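Local structure of putative ATP-grasp superfamily protein (Archaeoglobus fulgidus, 3DF7) at residues A[163-168]-A[239-244]; A[206-211]-A[234-239]; A[252-257]-A[299-304]. The protein is of unknown biochemical function but, as a member of the ATP-grasp superfamily, probably binds ATP and a metal ion. All blocks are in the same frame, centred on the assembly; numbering follows the deposited sequence.

Interaction 1: A[163-168]-A[239-244]; sequences EFIEGI and QPYVIE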
loop_
_atom_site.group_PDB
_atom_site.type_symbol
_atom_site.label_atom_id
_atom_site.label_comp_id
_atom_site.label_asym_id
_atom_site.label_seq_id
_atom_site.Cartn_x
_atom_site.Cartn_y
_atom_site.Cartn_z
ATOM N N GLU A 163 21.612 2.124 -0.306
ATOM C CA GLU A 163 22.311 0.849 -0.318
ATOM C C GLU A 163 21.385 -0.269 -0.777
ATOM O O GLU A 163 20.240 -0.371 -0.330
ATOM C CB GLU A 163 22.847 0.556 1.092
ATOM C CG GLU A 163 23.193 -0.909 1.363
ATOM C CD GLU A 163 23.688 -1.143 2.778
ATOM O OE1 GLU A 163 23.232 -0.435 3.697
ATOM O OE2 GLU A 163 24.522 -2.047 2.978
ATOM N N PHE A 164 21.880 -1.103 -1.683
ATOM C CA PHE A 164 21.088 -2.216 -2.182
ATOM C C PHE A 164 21.221 -3.370 -1.206
ATOM O O PHE A 164 22.332 -3.804 -0.887
ATOM C CB PHE A 164 21.584 -2.667 -3.557
ATOM C CG PHE A 164 20.769 -3.777 -4.153
ATOM C CD1 PHE A 164 19.552 -3.511 -4.769
ATOM C CD2 PHE A 164 21.204 -5.097 -4.066
ATOM C CE1 PHE A 164 18.772 -4.547 -5.293
ATOM C CE2 PHE A 164 20.433 -6.139 -4.586
ATOM C CZ PHE A 164 19.215 -5.861 -5.200
ATOM N N ILE A 165 20.089 -3.863 -0.725
ATOM C CA ILE A 165 20.094 -4.973 0.210
ATOM C C ILE A 165 19.706 -6.238 -0.547
ATOM O O ILE A 165 18.632 -6.313 -1.138
ATOM C CB ILE A 165 19.095 -4.734 1.359
ATOM C CG1 ILE A 165 19.419 -3.414 2.065
ATOM C CG2 ILE A 165 19.131 -5.903 2.329
ATOM C CD1 ILE A 165 20.820 -3.339 2.662
ATOM N N GLU A 166 20.590 -7.227 -0.524
ATOM C CA GLU A 166 20.347 -8.483 -1.220
ATOM C C GLU A 166 19.699 -9.501 -0.292
ATOM O O GLU A 166 20.258 -9.847 0.747
ATOM C CB GLU A 166 21.666 -9.038 -1.756
ATOM C CG GLU A 166 21.530 -10.281 -2.610
ATOM C CD GLU A 166 22.841 -10.657 -3.281
ATOM O OE1 GLU A 166 23.396 -9.807 -4.011
ATOM O OE2 GLU A 166 23.317 -11.796 -3.081
ATOM N N GLY A 167 18.517 -9.973 -0.671
ATOM C CA GLY A 167 17.827 -10.951 0.148
ATOM C C GLY A 167 16.367 -11.124 -0.211
ATOM O O GLY A 167 15.929 -10.737 -1.288
ATOM N N ILE A 168 15.613 -11.710 0.710
ATOM C CA ILE A 168 14.187 -11.952 0.518
ATOM C C ILE A 168 13.424 -10.630 0.586
ATOM O O ILE A 168 13.529 -9.909 1.581
ATOM C CB ILE A 168 13.648 -12.879 1.626
ATOM C CG1 ILE A 168 14.538 -14.119 1.736
ATOM C CG2 ILE A 168 12.203 -13.265 1.333
ATOM C CD1 ILE A 168 14.236 -14.997 2.941
ATOM N N GLN A 239 19.300 -10.012 8.334
ATOM C CA GLN A 239 18.386 -9.426 9.311
ATOM C C GLN A 239 17.389 -8.559 8.548
ATOM O O GLN A 239 17.578 -8.282 7.362
ATOM C CB GLN A 239 19.149 -8.548 10.315
ATOM C CG GLN A 239 19.746 -7.274 9.709
ATOM C CD GLN A 239 20.366 -6.336 10.749
ATOM O OE1 GLN A 239 19.683 -5.843 11.653
ATOM N NE2 GLN A 239 21.663 -6.078 10.611
ATOM N N PRO A 240 16.305 -8.129 9.212
ATOM C CA PRO A 240 15.331 -7.290 8.511
ATOM C C PRO A 240 15.827 -5.863 8.311
ATOM O O PRO A 240 16.324 -5.237 9.246
ATOM C CB PRO A 240 14.108 -7.321 9.430
ATOM C CG PRO A 240 14.254 -8.625 10.164
ATOM C CD PRO A 240 15.733 -8.659 10.460
ATOM N N TYR A 241 15.688 -5.371 7.083
ATOM C CA TYR A 241 16.045 -4.005 6.723
ATOM C C TYR A 241 14.743 -3.349 6.257
ATOM O O TYR A 241 14.091 -3.852 5.336
ATOM C CB TYR A 241 17.044 -3.978 5.564
ATOM C CG TYR A 241 18.494 -4.118 5.960
ATOM C CD1 TYR A 241 19.332 -3.004 6.004
ATOM C CD2 TYR A 241 19.036 -5.362 6.273
ATOM C CE1 TYR A 241 20.675 -3.127 6.347
ATOM C CE2 TYR A 241 20.376 -5.497 6.621
ATOM C CZ TYR A 241 21.189 -4.375 6.654
ATOM O OH TYR A 241 22.513 -4.500 6.987
ATOM N N VAL A 242 14.359 -2.251 6.902
ATOM C CA VAL A 242 13.141 -1.534 6.535
ATOM C C VAL A 242 13.454 -0.591 5.380
ATOM O O VAL A 242 14.306 0.297 5.492
ATOM C CB VAL A 242 12.584 -0.730 7.729
ATOM C CG1 VAL A 242 11.413 0.128 7.289
ATOM C CG2 VAL A 242 12.137 -1.687 8.825
ATOM N N ILE A 243 12.750 -0.792 4.272
ATOM C CA ILE A 243 12.956 -0.011 3.060
ATOM C C ILE A 243 11.931 1.098 2.833
ATOM O O ILE A 243 12.272 2.191 2.371
ATOM C CB ILE A 243 12.905 -0.931 1.817
ATOM C CG1 ILE A 243 13.753 -2.185 2.055
ATOM C CG2 ILE A 243 13.390 -0.168 0.585
ATOM C CD1 ILE A 243 15.220 -1.902 2.300
ATOM N N GLU A 244 10.673 0.818 3.150
ATOM C CA GLU A 244 9.628 1.795 2.903
ATOM C C GLU A 244 8.399 1.556 3.764
ATOM O O GLU A 244 8.162 0.444 4.232
ATOM C CB GLU A 244 9.254 1.722 1.414
ATOM C CG GLU A 244 8.097 2.590 0.970
ATOM C CD GLU A 244 7.892 2.539 -0.536
ATOM O OE1 GLU A 244 8.859 2.818 -1.277
ATOM O OE2 GLU A 244 6.766 2.223 -0.979
HETATM O O HOH W 1 23.886 -4.252 4.797
#
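The hydroxyl OH of Y241 lies 2.6 Å from a water, and that water donates a hydrogen bond to OE2 of E163, 2.9 Å away, so one solvent molecule links the phenol to the carboxylate. The other carboxylate oxygen of E163, OE1, accepts from the backbone N of Q126, which holds the acid in place and leaves OE2 to face the water. The rest of the contact is apolar. I165 crosses the tyrosine at about a right angle and sets its CD1 over one ring face in a CH-pi contact, 3.9 Å from the ring centroid and 22° off the normal. Both branches of the isoleucine touch the ring: CG2 reaches Y241 CD2 at 4.0 Å, while CG1, turned anti to the carbonyl carbon (chi1 -57°), carries its CD1 over Y241 CD1 and CE1. A beta-branched residue suits this place because it spreads across the ring. I243 adds a looser touch, its CD1 4.5 Å from I165 CG1. V235 of the neighbouring strand also packs on I165 and I243. The contact joins the connection between strands 159-163 and 168-176 to edge strand 240-246 of the large antiparallel sheet, where I243 and E244 both face D233 in a classic beta bulge.

Interaction 2: A[206-211]-A[234-239]; sequences DEVKRE and IVYSDQ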
loop_
_atom_site.group_PDB
_atom_site.type_symbol
_atom_site.label_atom_id
_atom_site.label_comp_id
_atom_site.label_asym_id
_atom_site.label_seq_id
_atom_site.Cartn_x
_atom_site.Cartn_y
_atom_site.Cartn_z
ATOM N N ASP A 206 9.220 -19.608 10.066
ATOM C CA ASP A 206 8.536 -18.910 11.143
ATOM C C ASP A 206 9.460 -17.924 11.852
ATOM O O ASP A 206 9.022 -16.853 12.273
ATOM C CB ASP A 206 7.989 -19.913 12.158
ATOM C CG ASP A 206 7.034 -19.276 13.139
ATOM O OD1 ASP A 206 6.001 -18.741 12.688
ATOM O OD2 ASP A 206 7.312 -19.304 14.355
ATOM N N GLU A 207 10.735 -18.278 11.986
ATOM C CA GLU A 207 11.678 -17.389 12.662
ATOM C C GLU A 207 11.857 -16.103 11.861
ATOM O O GLU A 207 11.820 -15.010 12.424
ATOM C CB GLU A 207 13.028 -18.083 12.868
ATOM C CG GLU A 207 14.108 -17.203 13.503
ATOM C CD GLU A 207 13.647 -16.489 14.768
ATOM O OE1 GLU A 207 12.921 -17.101 15.580
ATOM O OE2 GLU A 207 14.027 -15.312 14.956
ATOM N N VAL A 208 12.035 -16.234 10.549
ATOM C CA VAL A 208 12.200 -15.065 9.688
ATOM C C VAL A 208 10.950 -14.193 9.762
ATOM O O VAL A 208 11.033 -12.965 9.807
ATOM C CB VAL A 208 12.470 -15.486 8.214
ATOM C CG1 VAL A 208 12.383 -14.277 7.280
ATOM C CG2 VAL A 208 13.862 -16.106 8.110
ATOM N N LYS A 209 9.790 -14.837 9.773
ATOM C CA LYS A 209 8.523 -14.127 9.859
ATOM C C LYS A 209 8.490 -13.308 11.149
ATOM O O LYS A 209 8.209 -12.110 11.128
ATOM C CB LYS A 209 7.367 -15.132 9.848
ATOM C CG LYS A 209 5.967 -14.521 9.920
ATOM C CD LYS A 209 4.915 -15.616 10.111
ATOM C CE LYS A 209 3.490 -15.075 10.034
ATOM N NZ LYS A 209 3.196 -14.032 11.046
ATOM N N ARG A 210 8.784 -13.957 12.273
ATOM C CA ARG A 210 8.777 -13.273 13.566
ATOM C C ARG A 210 9.688 -12.049 13.577
ATOM O O ARG A 210 9.291 -10.980 14.038
ATOM C CB ARG A 210 9.206 -14.225 14.690
ATOM C CG ARG A 210 8.235 -15.368 14.964
ATOM C CD ARG A 210 8.779 -16.291 16.050
ATOM N NE ARG A 210 7.948 -17.475 16.249
ATOM C CZ ARG A 210 6.723 -17.457 16.765
ATOM N NH1 ARG A 210 6.174 -16.308 17.142
ATOM N NH2 ARG A 210 6.043 -18.590 16.906
ATOM N N GLU A 211 10.912 -12.210 13.077
ATOM C CA GLU A 211 11.870 -11.107 13.037
ATOM C C GLU A 211 11.389 -9.954 12.158
ATOM O O GLU A 211 11.473 -8.790 12.540
ATOM C CB GLU A 211 13.225 -11.603 12.526
ATOM C CG GLU A 211 14.032 -12.356 13.567
ATOM C CD GLU A 211 15.322 -12.925 13.009
ATOM O OE1 GLU A 211 15.926 -12.279 12.127
ATOM O OE2 GLU A 211 15.739 -14.010 13.466
ATOM N N ILE A 234 10.171 -4.585 3.456
ATOM C CA ILE A 234 11.386 -5.060 4.091
ATOM C C ILE A 234 12.170 -6.034 3.221
ATOM O O ILE A 234 11.599 -6.767 2.416
ATOM C CB ILE A 234 11.043 -5.777 5.428
ATOM C CG1 ILE A 234 10.743 -4.735 6.508
ATOM C CG2 ILE A 234 12.191 -6.687 5.865
ATOM C CD1 ILE A 234 10.180 -5.325 7.772
ATOM N N VAL A 235 13.488 -6.016 3.370
ATOM C CA VAL A 235 14.343 -6.958 2.661
ATOM C C VAL A 235 15.098 -7.691 3.760
ATOM O O VAL A 235 15.708 -7.064 4.630
ATOM C CB VAL A 235 15.362 -6.270 1.728
ATOM C CG1 VAL A 235 16.267 -7.330 1.093
ATOM C CG2 VAL A 235 14.634 -5.486 0.643
ATOM N N TYR A 236 15.034 -9.016 3.744
ATOM C CA TYR A 236 15.733 -9.796 4.750
ATOM C C TYR A 236 17.006 -10.391 4.167
ATOM O O TYR A 236 16.953 -11.298 3.333
ATOM C CB TYR A 236 14.852 -10.933 5.281
ATOM C CG TYR A 236 15.445 -11.637 6.482
ATOM C CD1 TYR A 236 15.067 -11.286 7.778
ATOM C CD2 TYR A 236 16.415 -12.632 6.326
ATOM C CE1 TYR A 236 15.638 -11.905 8.887
ATOM C CE2 TYR A 236 16.992 -13.256 7.429
ATOM C CZ TYR A 236 16.600 -12.889 8.705
ATOM O OH TYR A 236 17.164 -13.500 9.798
ATOM N N SER A 237 18.146 -9.865 4.604
ATOM C CA SER A 237 19.441 -10.368 4.160
ATOM C C SER A 237 19.874 -11.310 5.275
ATOM O O SER A 237 19.610 -12.509 5.215
ATOM C CB SER A 237 20.436 -9.217 4.006
ATOM O OG SER A 237 20.478 -8.416 5.175
ATOM N N ASP A 238 20.527 -10.760 6.293
ATOM C CA ASP A 238 20.940 -11.550 7.443
ATOM C C ASP A 238 20.055 -11.078 8.595
ATOM O O ASP A 238 20.051 -11.660 9.677
ATOM C CB ASP A 238 22.420 -11.316 7.767
ATOM C CG ASP A 238 22.706 -9.893 8.198
ATOM O OD1 ASP A 238 22.388 -8.962 7.433
ATOM O OD2 ASP A 238 23.257 -9.704 9.304
ATOM N N GLN A 239 19.300 -10.012 8.334
ATOM C CA GLN A 239 18.386 -9.426 9.311
ATOM C C GLN A 239 17.389 -8.559 8.548
ATOM O O GLN A 239 17.578 -8.282 7.362
ATOM C CB GLN A 239 19.149 -8.548 10.315
ATOM C CG GLN A 239 19.746 -7.274 9.709
ATOM C CD GLN A 239 20.366 -6.336 10.749
ATOM O OE1 GLN A 239 19.683 -5.843 11.653
ATOM N NE2 GLN A 239 21.663 -6.078 10.611
#
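The ring of Y236 has V208 CG1 over one face and the backbone N of Q239 over the other, 3.9 Å above the plane and toward the rim, while E211 OE1 sits at the edge in the ring plane. V208 makes a CH-pi contact, CG1 standing 4.2 Å from the ring centroid and 16° off the normal. With CG1 anti to the backbone N (chi1 169°), the short valine brings a methyl over the ring at close range. Nearly one helical turn on, E211 is long enough to reach the phenol: Y236 OH donates to E211 OE1 at 2.9 Å, on the syn side but 34° out of the carboxylate plane. Tyrosine suits the place by joining an apolar face to a polar tip at the protein surface. A leucine here would probably leave E211 OE1 without its phenol donor and V208 without a flat surface to rest on. Beside it, V212 of the same helix touches both Y236 and I234, and E211 packs on P240. This is helix-on-sheet packing as in the alpha+beta ATP-grasp fold: helix 206-220 lies against the antiparallel hairpin of strands 228-236 and 240-246.

Interaction 3: A[252-257]-A[299-304]; sequences PVVAFS and LEIIDL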
loop_
_atom_site.group_PDB
_atom_site.type_symbol
_atom_site.label_atom_id
_atom_site.label_comp_id
_atom_site.label_asym_id
_atom_site.label_seq_id
_atom_site.Cartn_x
_atom_site.Cartn_y
_atom_site.Cartn_z
ATOM N N PRO A 252 -1.059 -6.303 -1.913
ATOM C CA PRO A 252 -1.257 -7.631 -1.311
ATOM C C PRO A 252 -2.626 -7.816 -0.640
ATOM O O PRO A 252 -3.088 -8.940 -0.430
ATOM C CB PRO A 252 -0.103 -7.729 -0.317
ATOM C CG PRO A 252 0.988 -6.945 -1.001
ATOM C CD PRO A 252 0.232 -5.724 -1.493
ATOM N N VAL A 253 -3.269 -6.702 -0.302
ATOM C CA VAL A 253 -4.573 -6.741 0.342
ATOM C C VAL A 253 -5.639 -7.423 -0.521
ATOM O O VAL A 253 -6.570 -8.029 0.003
ATOM C CB VAL A 253 -5.065 -5.309 0.692
ATOM C CG1 VAL A 253 -5.551 -4.582 -0.568
ATOM C CG2 VAL A 253 -6.161 -5.380 1.719
ATOM N N VAL A 254 -5.505 -7.326 -1.840
ATOM C CA VAL A 254 -6.495 -7.930 -2.724
ATOM C C VAL A 254 -6.589 -9.445 -2.550
ATOM O O VAL A 254 -7.620 -10.041 -2.844
ATOM C CB VAL A 254 -6.204 -7.612 -4.217
ATOM C CG1 VAL A 254 -6.080 -6.103 -4.407
ATOM C CG2 VAL A 254 -4.941 -8.322 -4.682
ATOM N N ALA A 255 -5.520 -10.065 -2.065
ATOM C CA ALA A 255 -5.515 -11.516 -1.881
ATOM C C ALA A 255 -6.092 -12.000 -0.550
ATOM O O ALA A 255 -6.312 -13.198 -0.370
ATOM C CB ALA A 255 -4.090 -12.045 -2.037
ATOM N N PHE A 256 -6.359 -11.083 0.374
ATOM C CA PHE A 256 -6.858 -11.482 1.689
ATOM C C PHE A 256 -8.106 -12.372 1.725
ATOM O O PHE A 256 -8.123 -13.371 2.446
ATOM C CB PHE A 256 -7.059 -10.241 2.564
ATOM C CG PHE A 256 -5.766 -9.576 2.998
ATOM C CD1 PHE A 256 -4.536 -9.997 2.499
ATOM C CD2 PHE A 256 -5.788 -8.523 3.910
ATOM C CE1 PHE A 256 -3.345 -9.379 2.904
ATOM C CE2 PHE A 256 -4.606 -7.900 4.321
ATOM C CZ PHE A 256 -3.381 -8.331 3.815
ATOM N N SER A 257 -9.143 -12.035 0.960
ATOM C CA SER A 257 -10.357 -12.855 0.969
ATOM C C SER A 257 -10.093 -14.308 0.598
ATOM O O SER A 257 -10.538 -15.219 1.294
ATOM C CB SER A 257 -11.413 -12.275 0.024
ATOM O OG SER A 257 -11.973 -11.093 0.568
ATOM N N LEU A 299 -4.595 -8.139 -13.498
ATOM C CA LEU A 299 -4.037 -8.480 -12.202
ATOM C C LEU A 299 -4.750 -9.763 -11.814
ATOM O O LEU A 299 -5.981 -9.810 -11.778
ATOM C CB LEU A 299 -4.311 -7.386 -11.172
ATOM C CG LEU A 299 -3.558 -7.608 -9.855
ATOM C CD1 LEU A 299 -2.063 -7.397 -10.073
ATOM C CD2 LEU A 299 -4.072 -6.656 -8.801
ATOM N N GLU A 300 -3.976 -10.806 -11.545
ATOM C CA GLU A 300 -4.543 -12.097 -11.191
ATOM C C GLU A 300 -4.267 -12.433 -9.741
ATOM O O GLU A 300 -3.341 -11.900 -9.132
ATOM C CB GLU A 300 -3.927 -13.212 -12.047
ATOM C CG GLU A 300 -3.856 -12.961 -13.536
ATOM C CD GLU A 300 -2.888 -13.910 -14.222
ATOM O OE1 GLU A 300 -3.143 -15.135 -14.211
ATOM O OE2 GLU A 300 -1.864 -13.434 -14.758
ATOM N N ILE A 301 -5.094 -13.328 -9.208
ATOM C CA ILE A 301 -4.958 -13.845 -7.852
ATOM C C ILE A 301 -5.222 -15.337 -8.031
ATOM O O ILE A 301 -6.347 -15.742 -8.332
ATOM C CB ILE A 301 -6.005 -13.259 -6.894
ATOM C CG1 ILE A 301 -5.970 -11.728 -6.949
ATOM C CG2 ILE A 301 -5.715 -13.731 -5.475
ATOM C CD1 ILE A 301 -6.994 -11.065 -6.054
ATOM N N ILE A 302 -4.185 -16.154 -7.867
ATOM C CA ILE A 302 -4.330 -17.596 -8.065
ATOM C C ILE A 302 -3.818 -18.425 -6.896
ATOM O O ILE A 302 -2.900 -18.012 -6.189
ATOM C CB ILE A 302 -3.553 -18.050 -9.313
ATOM C CG1 ILE A 302 -2.054 -17.835 -9.088
ATOM C CG2 ILE A 302 -4.003 -17.254 -10.530
ATOM C CD1 ILE A 302 -1.187 -18.218 -10.273
ATOM N N ASP A 303 -4.403 -19.603 -6.696
ATOM C CA ASP A 303 -3.946 -20.472 -5.617
ATOM C C ASP A 303 -2.524 -20.915 -5.940
ATOM O O ASP A 303 -2.215 -21.237 -7.093
ATOM C CB ASP A 303 -4.818 -21.727 -5.482
ATOM C CG ASP A 303 -6.266 -21.419 -5.188
ATOM O OD1 ASP A 303 -6.555 -20.477 -4.414
ATOM O OD2 ASP A 303 -7.125 -22.152 -5.719
ATOM N N LEU A 304 -1.672 -20.931 -4.920
ATOM C CA LEU A 304 -0.278 -21.345 -5.061
ATOM C C LEU A 304 -0.072 -22.562 -4.155
ATOM O O LEU A 304 -0.515 -22.566 -3.006
ATOM C CB LEU A 304 0.660 -20.202 -4.654
ATOM C CG LEU A 304 2.130 -20.314 -5.064
ATOM C CD1 LEU A 304 2.247 -20.376 -6.585
ATOM C CD2 LEU A 304 2.891 -19.107 -4.523
#
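In the large antiparallel sheet, strand 297-303 lies next to the outermost strand 292-294, and against it rest V254 and A255 of segment 252-257, which joins strand 240-246 to helix 256-260. The strand offers I301, whose CB is directed at segment 252-257, and that segment answers with V254 and A255. Residues 252-255 have helical backbone angles, and two i-to-i-3 backbone bonds, A255 N to P252 O and F256 N to V253 O (both 3.1 Å), keep the chain coiled here; the consecutive V254 and A255 both touch I301. I301 uses its two branches separately. CG2 meets A255 CB at 4.2 Å, whereas a chi1 of -53° swings CG1 away from the carbonyl carbon and the extended chi2 carries CD1 to V254. Alanine fits where the backbones come close, the CA atoms of A255 and I301 being 6.4 Å apart; the two branches of I301 let it touch both neighbours. The junction is mostly buried and has no hydrogen bond across it, so shape and apolar surface carry it. V254 also packs on A26 and S30 of helix 18-35, which L299 touches through A26 and V22, and A255 reaches V281 of the adjacent strand. The valine therefore sits between that helix and the sheet. Its CG2 lies 3.7 Å from I301 CD1, the same methyl carbon that rests 3.4 Å from V254 O.

Overall arrangement
Interactions 1 and 2 adjoin, with centres about 10 Å apart, and share Q239 in the turn between strands 228-236 and 240-246. They are tied by backbone contacts that are probably hydrogen bonds: I168 O to Y236 N at 2.8 Å and Y241 N to V235 O at 3.0 Å. The hairpin thus meets the 163-168 connection in interaction 1 and helix 206-220 in interaction 2. Interaction 3 stands apart, its centre about 24 Å from that of interaction 1 and 22 Å from that of interaction 2, yet all three reach the same antiparallel sheet. The first two lie at the surface of the ATP-grasp domain; the third is buried.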